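Local coordinates for uncharacterized ParM protein (Staphylococcus aureus, PDB 3JS6) that probably forms actin-like filaments that segregate plasmid DNA, as a ParM-type member of the actin ATPase superfamily, at residues A[90-95]-A[134-139]; A[272-277]-A[309-314]; A[170-175]-A[334-339]. One frame throughout, in Å; residues are numbered along the deposited sequence.

In the fold
Interactions 1 and 2 pack paired helices in the two halves of the actin-like chain, and interaction 3 joins residues that follow the first half to the C-terminal helix, setting that helix against a small hairpin. Interactions 1 and 2 sit on opposite sides of the chain's centre, with centres about 40 Å apart and nearest atoms about 27 Å apart. Interaction 3 is nearer to both: about 8 Å from interaction 1 and 12 Å from interaction 2 between nearest atoms, without touching either. Its segments close a loop of chain that contains the whole of interaction 2. The crystal is of the apo protein, and none of the three contacts involves a bound nucleotide.

Interaction 1: A[90-95]-A[134-139]; sequences KSFKDL and EKLLNK
Two helices of the N-terminal actin-like domain, 90-104 and 128-137, meet where Leu136 projects between Lys93 and Phe92. The backbones come nearest at Lys93 and Leu136, whose CA atoms are 7.3 Å apart, and the two methyl groups of the leucine divide the contact. Leu136 CD2 lies 3.4 Å from Lys93 CD and equally near Lys93 CG, tighter than ordinary van der Waals spacing for carbons, with the lysine chain running across the leucine at about a right angle. Leu136 CD1 takes the other partner and approaches the rim of the Phe92 ring close to its plane, 4.0 Å from CE1. Phe92 reaches this position because its CG stands opposite the backbone N (chi1 -179°), which carries the ring towards the other helix although CB itself does not aim there. The lysine touches only through its aliphatic part: a bend at chi3 (-79°) turns CE and NZ off the leucine, so the charged end is separated from the apolar contact. No hydrogen bond crosses between the segments, and the buried surface, 122 Å² over both sides, is modest.

Outside the two segments the Phe92 ring also meets Phe11 edge-to-face and Tyr87 with planes nearly perpendicular, while Leu137, next to Leu136, packs on Val157 of strand 148-161. Helix 128-137 ends just beyond, where Asn138 is the centre of an inverse gamma turn closed by a weak bond from Lys139 N to Leu137 O. The two helices are separated in sequence by strand 111-120, which pairs parallel with both 4-11 and 148-161; successive helices laid side by side on such a sheet are characteristic of the RNase H-like fold of actin-type domains.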
loop_
_atom_site.group_PDB
_atom_site.type_symbol
_atom_site.label_atom_id
_atom_site.label_comp_id
_atom_site.label_asym_id
_atom_site.label_seq_id
_atom_site.Cartn_x
_atom_site.Cartn_y
_atom_site.Cartn_z
ATOM N N LYS A 90 14.778 -8.419 10.312
ATOM C CA LYS A 90 14.395 -9.747 9.817
ATOM C C LYS A 90 12.929 -9.835 9.416
ATOM O O LYS A 90 12.602 -10.338 8.347
ATOM C CB LYS A 90 14.691 -10.784 10.897
ATOM C CG LYS A 90 13.982 -12.099 10.732
ATOM C CD LYS A 90 14.784 -13.059 9.910
ATOM C CE LYS A 90 14.186 -14.446 10.030
ATOM N NZ LYS A 90 14.195 -14.902 11.424
ATOM N N SER A 91 12.064 -9.364 10.302
ATOM C CA SER A 91 10.614 -9.312 10.123
ATOM C C SER A 91 10.213 -8.805 8.727
ATOM O O SER A 91 9.437 -9.430 7.982
ATOM C CB SER A 91 10.039 -8.333 11.165
ATOM O OG SER A 91 8.663 -8.510 11.323
ATOM N N PHE A 92 10.723 -7.629 8.398
ATOM C CA PHE A 92 10.399 -7.001 7.129
ATOM C C PHE A 92 11.061 -7.716 5.971
ATOM O O PHE A 92 10.442 -7.899 4.916
ATOM C CB PHE A 92 10.809 -5.523 7.141
ATOM C CG PHE A 92 10.478 -4.795 5.861
ATOM C CD1 PHE A 92 11.461 -4.548 4.910
ATOM C CD2 PHE A 92 9.185 -4.362 5.613
ATOM C CE1 PHE A 92 11.161 -3.873 3.730
ATOM C CE2 PHE A 92 8.878 -3.684 4.431
ATOM C CZ PHE A 92 9.874 -3.442 3.491
ATOM N N LYS A 93 12.316 -8.111 6.144
ATOM C CA LYS A 93 12.985 -8.824 5.066
ATOM C C LYS A 93 12.230 -10.096 4.705
ATOM O O LYS A 93 12.116 -10.425 3.530
ATOM C CB LYS A 93 14.432 -9.145 5.439
ATOM C CG LYS A 93 15.292 -7.887 5.475
ATOM C CD LYS A 93 16.773 -8.178 5.639
ATOM C CE LYS A 93 17.146 -8.498 7.061
ATOM N NZ LYS A 93 18.627 -8.580 7.165
ATOM N N ASP A 94 11.706 -10.808 5.707
ATOM C CA ASP A 94 10.962 -12.039 5.440
ATOM C C ASP A 94 9.638 -11.707 4.735
ATOM O O ASP A 94 9.210 -12.424 3.825
ATOM C CB ASP A 94 10.679 -12.805 6.744
ATOM C CG ASP A 94 11.940 -13.458 7.344
ATOM O OD1 ASP A 94 11.905 -13.855 8.529
ATOM O OD2 ASP A 94 12.964 -13.595 6.636
ATOM N N LEU A 95 8.993 -10.628 5.169
ATOM C CA LEU A 95 7.748 -10.175 4.572
ATOM C C LEU A 95 7.976 -9.911 3.063
ATOM O O LEU A 95 7.164 -10.295 2.215
ATOM C CB LEU A 95 7.286 -8.883 5.234
ATOM C CG LEU A 95 6.030 -8.217 4.628
ATOM C CD1 LEU A 95 4.784 -9.087 4.909
ATOM C CD2 LEU A 95 5.842 -6.825 5.243
ATOM N N GLU A 134 16.465 -1.175 -2.156
ATOM C CA GLU A 134 16.729 -1.663 -3.497
ATOM C C GLU A 134 17.628 -2.893 -3.420
ATOM O O GLU A 134 17.537 -3.786 -4.265
ATOM C CB GLU A 134 17.340 -0.549 -4.373
ATOM C CG GLU A 134 18.812 -0.704 -4.728
ATOM C CD GLU A 134 19.100 -1.840 -5.709
ATOM O OE1 GLU A 134 18.503 -1.862 -6.815
ATOM O OE2 GLU A 134 19.939 -2.705 -5.367
ATOM N N LYS A 135 18.499 -2.959 -2.415
ATOM C CA LYS A 135 19.360 -4.136 -2.283
ATOM C C LYS A 135 18.553 -5.372 -1.837
ATOM O O LYS A 135 18.873 -6.509 -2.181
ATOM C CB LYS A 135 20.488 -3.873 -1.282
ATOM C CG LYS A 135 21.778 -3.404 -1.916
ATOM C CD LYS A 135 22.897 -3.294 -0.880
ATOM C CE LYS A 135 23.083 -4.619 -0.130
ATOM N NZ LYS A 135 24.140 -4.563 0.932
ATOM N N LEU A 136 17.507 -5.154 -1.055
ATOM C CA LEU A 136 16.692 -6.274 -0.633
ATOM C C LEU A 136 15.939 -6.814 -1.863
ATOM O O LEU A 136 15.839 -8.014 -2.066
ATOM C CB LEU A 136 15.668 -5.820 0.414
ATOM C CG LEU A 136 16.108 -5.492 1.844
ATOM C CD1 LEU A 136 14.916 -4.905 2.628
ATOM C CD2 LEU A 136 16.624 -6.761 2.532
ATOM N N LEU A 137 15.436 -5.900 -2.683
ATOM C CA LEU A 137 14.631 -6.241 -3.857
ATOM C C LEU A 137 15.379 -6.805 -5.053
ATOM O O LEU A 137 14.957 -7.788 -5.671
ATOM C CB LEU A 137 13.870 -4.996 -4.308
ATOM C CG LEU A 137 12.928 -4.418 -3.253
ATOM C CD1 LEU A 137 12.353 -3.072 -3.754
ATOM C CD2 LEU A 137 11.814 -5.425 -2.955
ATOM N N ASN A 138 16.504 -6.182 -5.370
ATOM C CA ASN A 138 17.270 -6.589 -6.529
ATOM C C ASN A 138 18.206 -7.767 -6.353
ATOM O O ASN A 138 19.413 -7.581 -6.196
ATOM C CB ASN A 138 18.061 -5.406 -7.065
ATOM C CG ASN A 138 18.234 -5.475 -8.549
ATOM O OD1 ASN A 138 18.354 -6.561 -9.106
ATOM N ND2 ASN A 138 18.241 -4.320 -9.209
ATOM N N LYS A 139 17.641 -8.976 -6.401
ATOM C CA LYS A 139 18.414 -10.205 -6.286
ATOM C C LYS A 139 17.591 -11.411 -6.701
ATOM O O LYS A 139 16.362 -11.368 -6.711
ATOM C CB LYS A 139 18.931 -10.413 -4.856
ATOM C CG LYS A 139 17.870 -10.681 -3.815
ATOM C CD LYS A 139 18.500 -10.791 -2.430
ATOM C CE LYS A 139 17.433 -10.803 -1.337
ATOM N NZ LYS A 139 18.036 -10.829 0.012
#

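Interaction 2: A[272-277]-A[309-314]; sequences SLIEEV and SHYYSD
The ring of Tyr311 receives Ile274 CG2 over one face, the methyl standing 4.0 Å above the ring plane and displaced from the centre towards the rim. Its nearest ring atoms confirm the offset: Tyr311 CD2 at 4.0 Å and CG at 4.1 Å, both on the CB side of the ring. At the far end of the ring the carboxylate of Glu275 comes in obliquely, its plane turned 79° from that of the ring. Glu275 OE1 is 3.4 Å from Tyr311 OH, a close polar approach.

Torsions explain how both ends of the tyrosine are reached. Tyr311 has CG opposite its backbone N (chi1 -174°), extending the ring out to helix 263-284, and it slides past Ile274 in the reverse direction. Glu275 starts from a CB that points away; the bend of its chain at chi2 (73°) returns the carboxylate to the hydroxyl end. Ile274, at the apolar end of the contact, is buried, whereas Glu275 at the other end is exposed. The CA atoms of Ile274 and Tyr311, 8.4 Å apart, mark the nearest backbone approach of the two segments.

Tyr311 also touches Met278, one turn further along helix 263-284 from Ile274, and Ile274 itself reaches back to Ser307 and Leu308 on helix 301-311. On another side of the long helix, Leu273 and Val277 pack on Phe191 and Leu189 of strand 185-191. Helix 301-311 connects the parallel neighbours 293-297 and 316-317, and Tyr311 is its last helical residue. The pairing is therefore of a beta-alpha-beta crossover helix with the preceding long helix, as expected in the second RNase H-like domain of an actin fold.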
loop_
_atom_site.group_PDB
_atom_site.type_symbol
_atom_site.label_atom_id
_atom_site.label_comp_id
_atom_site.label_asym_id
_atom_site.label_seq_id
_atom_site.Cartn_x
_atom_site.Cartn_y
_atom_site.Cartn_z
ATOM N N SER A 272 -16.725 18.707 11.030
ATOM C CA SER A 272 -15.563 19.362 11.617
ATOM C C SER A 272 -14.254 18.861 11.005
ATOM O O SER A 272 -13.309 19.624 10.832
ATOM C CB SER A 272 -15.549 19.139 13.130
ATOM O OG SER A 272 -15.799 17.778 13.451
ATOM N N LEU A 273 -14.203 17.573 10.697
ATOM C CA LEU A 273 -13.012 16.998 10.096
ATOM C C LEU A 273 -12.773 17.690 8.752
ATOM O O LEU A 273 -11.673 18.173 8.476
ATOM C CB LEU A 273 -13.210 15.494 9.908
ATOM C CG LEU A 273 -12.027 14.618 9.491
ATOM C CD1 LEU A 273 -12.276 13.198 9.962
ATOM C CD2 LEU A 273 -11.835 14.653 7.986
ATOM N N ILE A 274 -13.815 17.774 7.931
ATOM C CA ILE A 274 -13.672 18.393 6.626
ATOM C C ILE A 274 -13.364 19.881 6.689
ATOM O O ILE A 274 -12.593 20.400 5.877
ATOM C CB ILE A 274 -14.927 18.153 5.751
ATOM C CG1 ILE A 274 -15.056 16.655 5.442
ATOM C CG2 ILE A 274 -14.824 18.949 4.472
ATOM C CD1 ILE A 274 -16.219 16.307 4.529
ATOM N N GLU A 275 -13.953 20.582 7.649
ATOM C CA GLU A 275 -13.674 22.008 7.750
ATOM C C GLU A 275 -12.209 22.192 8.133
ATOM O O GLU A 275 -11.531 23.080 7.647
ATOM C CB GLU A 275 -14.589 22.656 8.797
ATOM C CG GLU A 275 -14.144 24.043 9.251
ATOM C CD GLU A 275 -14.380 25.125 8.209
ATOM O OE1 GLU A 275 -13.743 25.088 7.136
ATOM O OE2 GLU A 275 -15.208 26.022 8.473
ATOM N N GLU A 276 -11.718 21.337 9.011
ATOM C CA GLU A 276 -10.333 21.454 9.420
ATOM C C GLU A 276 -9.388 21.174 8.253
ATOM O O GLU A 276 -8.428 21.914 8.025
ATOM C CB GLU A 276 -10.024 20.481 10.561
ATOM C CG GLU A 276 -8.572 20.548 10.998
ATOM C CD GLU A 276 -8.301 19.716 12.226
ATOM O OE1 GLU A 276 -9.077 19.840 13.194
ATOM O OE2 GLU A 276 -7.315 18.951 12.234
ATOM N N VAL A 277 -9.665 20.112 7.507
ATOM C CA VAL A 277 -8.787 19.750 6.399
ATOM C C VAL A 277 -8.734 20.820 5.322
ATOM O O VAL A 277 -7.660 21.233 4.901
ATOM C CB VAL A 277 -9.206 18.399 5.769
ATOM C CG1 VAL A 277 -8.233 18.027 4.671
ATOM C CG2 VAL A 277 -9.224 17.314 6.835
ATOM N N SER A 309 -16.904 16.401 -2.058
ATOM C CA SER A 309 -17.376 16.771 -3.384
ATOM C C SER A 309 -18.417 17.883 -3.365
ATOM O O SER A 309 -18.540 18.628 -4.331
ATOM C CB SER A 309 -17.950 15.546 -4.095
ATOM O OG SER A 309 -16.914 14.689 -4.551
ATOM N N HIS A 310 -19.165 17.993 -2.270
ATOM C CA HIS A 310 -20.181 19.031 -2.149
ATOM C C HIS A 310 -19.573 20.253 -1.491
ATOM O O HIS A 310 -20.138 21.341 -1.525
ATOM C CB HIS A 310 -21.377 18.531 -1.324
ATOM C CG HIS A 310 -22.100 17.375 -1.948
ATOM N ND1 HIS A 310 -21.680 16.069 -1.809
ATOM C CD2 HIS A 310 -23.180 17.337 -2.761
ATOM C CE1 HIS A 310 -22.468 15.275 -2.513
ATOM N NE2 HIS A 310 -23.386 16.021 -3.101
ATOM N N TYR A 311 -18.408 20.066 -0.889
ATOM C CA TYR A 311 -17.720 21.160 -0.228
ATOM C C TYR A 311 -17.116 22.062 -1.298
ATOM O O TYR A 311 -17.172 23.288 -1.196
ATOM C CB TYR A 311 -16.642 20.601 0.706
ATOM C CG TYR A 311 -15.961 21.649 1.543
ATOM C CD1 TYR A 311 -14.750 22.201 1.141
ATOM C CD2 TYR A 311 -16.547 22.128 2.722
ATOM C CE1 TYR A 311 -14.137 23.205 1.879
ATOM C CE2 TYR A 311 -15.939 23.134 3.470
ATOM C CZ TYR A 311 -14.735 23.668 3.037
ATOM O OH TYR A 311 -14.131 24.679 3.740
ATOM N N TYR A 312 -16.540 21.442 -2.323
ATOM C CA TYR A 312 -15.949 22.162 -3.454
ATOM C C TYR A 312 -16.199 21.366 -4.719
ATOM O O TYR A 312 -15.990 20.148 -4.767
ATOM C CB TYR A 312 -14.443 22.371 -3.291
ATOM C CG TYR A 312 -14.081 23.705 -2.683
ATOM C CD1 TYR A 312 -14.375 23.984 -1.351
ATOM C CD2 TYR A 312 -13.431 24.689 -3.435
ATOM C CE1 TYR A 312 -14.031 25.203 -0.766
ATOM C CE2 TYR A 312 -13.079 25.927 -2.859
ATOM C CZ TYR A 312 -13.383 26.169 -1.519
ATOM O OH TYR A 312 -13.024 27.355 -0.913
ATOM N N SER A 313 -16.644 22.067 -5.749
ATOM C CA SER A 313 -16.954 21.434 -7.013
ATOM C C SER A 313 -15.770 21.352 -7.968
ATOM O O SER A 313 -14.872 22.198 -7.959
ATOM C CB SER A 313 -18.094 22.199 -7.683
ATOM O OG SER A 313 -17.752 23.572 -7.791
ATOM N N ASP A 314 -15.790 20.308 -8.786
ATOM C CA ASP A 314 -14.782 20.080 -9.809
ATOM C C ASP A 314 -13.328 20.027 -9.371
ATOM O O ASP A 314 -12.462 20.526 -10.085
ATOM C CB ASP A 314 -14.918 21.138 -10.899
ATOM C CG ASP A 314 -16.346 21.301 -11.374
ATOM O OD1 ASP A 314 -17.017 20.271 -11.618
ATOM O OD2 ASP A 314 -16.797 22.461 -11.507
#

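Interaction 3: A[170-175]-A[334-339]; sequences LNMENG and GELLKN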
loop_
_atom_site.group_PDB
_atom_site.type_symbol
_atom_site.label_atom_id
_atom_site.label_comp_id
_atom_site.label_asym_id
_atom_site.label_seq_id
_atom_site.Cartn_x
_atom_site.Cartn_y
_atom_site.Cartn_z
ATOM N N LEU A 170 -4.022 7.715 -11.555
ATOM C CA LEU A 170 -4.992 8.601 -12.192
ATOM C C LEU A 170 -4.434 9.624 -13.175
ATOM O O LEU A 170 -5.160 10.502 -13.625
ATOM C CB LEU A 170 -5.773 9.350 -11.117
ATOM C CG LEU A 170 -6.431 8.412 -10.091
ATOM C CD1 LEU A 170 -7.149 9.222 -9.038
ATOM C CD2 LEU A 170 -7.400 7.480 -10.802
ATOM N N ASN A 171 -3.155 9.550 -13.503
ATOM C CA ASN A 171 -2.647 10.555 -14.435
ATOM C C ASN A 171 -1.701 9.991 -15.475
ATOM O O ASN A 171 -0.857 10.715 -16.018
ATOM C CB ASN A 171 -1.978 11.682 -13.655
ATOM C CG ASN A 171 -2.984 12.564 -12.957
ATOM O OD1 ASN A 171 -3.557 13.468 -13.564
ATOM N ND2 ASN A 171 -3.223 12.290 -11.679
HETATM N N MSE A 172 -1.867 8.701 -15.755
HETATM C CA MSE A 172 -1.017 8.030 -16.727
HETATM C C MSE A 172 -1.668 6.876 -17.470
HETATM O O MSE A 172 -2.302 5.991 -16.872
HETATM C CB MSE A 172 0.255 7.532 -16.026
HETATM C CG MSE A 172 1.200 6.764 -16.901
HETATM SE SE MSE A 172 2.829 6.297 -15.913
HETATM C CE MSE A 172 3.763 5.519 -17.404
ATOM N N GLU A 173 -1.493 6.872 -18.792
ATOM C CA GLU A 173 -2.037 5.799 -19.607
ATOM C C GLU A 173 -1.057 5.588 -20.760
ATOM O O GLU A 173 -0.401 6.535 -21.219
ATOM C CB GLU A 173 -3.414 6.197 -20.140
ATOM C CG GLU A 173 -4.531 5.196 -19.855
ATOM C CD GLU A 173 -4.719 4.892 -18.363
ATOM O OE1 GLU A 173 -4.010 3.998 -17.840
ATOM O OE2 GLU A 173 -5.569 5.542 -17.707
ATOM N N ASN A 174 -0.939 4.342 -21.199
ATOM C CA ASN A 174 -0.042 3.979 -22.295
ATOM C C ASN A 174 1.387 4.497 -22.095
ATOM O O ASN A 174 2.015 4.988 -23.032
ATOM C CB ASN A 174 -0.628 4.509 -23.607
ATOM C CG ASN A 174 -2.129 4.295 -23.692
ATOM O OD1 ASN A 174 -2.609 3.165 -23.642
ATOM N ND2 ASN A 174 -2.877 5.384 -23.802
ATOM N N GLY A 175 1.896 4.400 -20.869
ATOM C CA GLY A 175 3.256 4.832 -20.597
ATOM C C GLY A 175 3.553 6.326 -20.574
ATOM O O GLY A 175 4.710 6.726 -20.455
ATOM N N GLY A 334 6.522 0.062 -13.770
ATOM C CA GLY A 334 7.146 -1.238 -13.947
ATOM C C GLY A 334 7.101 -1.659 -15.416
ATOM O O GLY A 334 8.051 -2.277 -15.907
ATOM N N GLU A 335 6.005 -1.333 -16.107
ATOM C CA GLU A 335 5.847 -1.677 -17.525
ATOM C C GLU A 335 6.913 -0.971 -18.343
ATOM O O GLU A 335 7.489 -1.550 -19.277
ATOM C CB GLU A 335 4.473 -1.249 -18.042
ATOM C CG GLU A 335 3.289 -2.044 -17.477
ATOM C CD GLU A 335 3.240 -3.481 -17.978
ATOM O OE1 GLU A 335 2.319 -4.220 -17.561
ATOM O OE2 GLU A 335 4.113 -3.874 -18.785
ATOM N N LEU A 336 7.157 0.291 -17.991
ATOM C CA LEU A 336 8.168 1.082 -18.676
ATOM C C LEU A 336 9.534 0.509 -18.369
ATOM O O LEU A 336 10.405 0.459 -19.240
ATOM C CB LEU A 336 8.107 2.538 -18.229
ATOM C CG LEU A 336 6.860 3.296 -18.697
ATOM C CD1 LEU A 336 7.004 4.744 -18.296
ATOM C CD2 LEU A 336 6.702 3.188 -20.208
ATOM N N LEU A 337 9.738 0.063 -17.130
ATOM C CA LEU A 337 11.039 -0.521 -16.790
ATOM C C LEU A 337 11.213 -1.845 -17.554
ATOM O O LEU A 337 12.328 -2.202 -17.974
ATOM C CB LEU A 337 11.153 -0.768 -15.279
ATOM C CG LEU A 337 12.529 -1.242 -14.793
ATOM C CD1 LEU A 337 13.586 -0.189 -15.120
ATOM C CD2 LEU A 337 12.482 -1.499 -13.312
ATOM N N LYS A 338 10.118 -2.570 -17.734
ATOM C CA LYS A 338 10.147 -3.837 -18.456
ATOM C C LYS A 338 10.558 -3.597 -19.917
ATOM O O LYS A 338 11.309 -4.378 -20.501
ATOM C CB LYS A 338 8.774 -4.505 -18.410
ATOM C CG LYS A 338 8.611 -5.684 -19.367
ATOM C CD LYS A 338 7.231 -6.291 -19.239
ATOM C CE LYS A 338 6.957 -7.281 -20.355
ATOM N NZ LYS A 338 5.649 -7.946 -20.178
ATOM N N ASN A 339 10.065 -2.524 -20.516
ATOM C CA ASN A 339 10.453 -2.245 -21.897
ATOM C C ASN A 339 11.937 -1.902 -21.942
ATOM O O ASN A 339 12.669 -2.393 -22.801
ATOM C CB ASN A 339 9.645 -1.086 -22.480
ATOM C CG ASN A 339 8.166 -1.371 -22.487
ATOM O OD1 ASN A 339 7.745 -2.516 -22.682
ATOM N ND2 ASN A 339 7.363 -0.332 -22.292
#
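Leu336 meets Met172 tip to tip, and this is the tight part of the contact: Met172 CE, the terminal methyl of a selenomethionine, lies 3.4 Å from Leu336 CD1, closer than usual for two carbons. Met172 CE is also 4.0 Å from Leu336 CG. The reach comes from a fully extended chain, with CG opposite the backbone N (chi1 177°) and no bend beyond it. The leucine's two methyls are then shared with the backbone of Gly175. Leu336 CD1 is 3.7 Å from Gly175 O, and Leu336 CD2 is 3.8 Å from Gly175 CA, an approach to main-chain atoms made where no side chain intervenes. Gly175 and Leu336 are accordingly the nearest pair of CA atoms, 6.5 Å apart.

The other side is much looser. Leu336 is itself largely exposed, in contrast to the buried Met172, and only 102 Å² is covered in all. The side chains of Glu335, next to Leu336, and Asn339, about a turn further on, do not come into contact with the hairpin segment, and no hydrogen bond links the two segments. Asn174 points its CB away from the helix. With phi of 51° at Asn174 and 73° at Gly175, these two residues take the central positions of a type I' turn between the antiparallel strands 172-173 and 176-177, which places Gly175 at the leucine.

A polar tie lies just before the helical segment, where Lys332 NZ is hydrogen-bonded to Met172 O. The hairpin, which follows helix 162-169, packs against the Leu336 side of the C-terminal helix 325-342. Along another side, Glu335 and Lys338 rest on Val6 of strand 4-11, so the helix lies between this small hairpin and the sheet of the N-terminal domain.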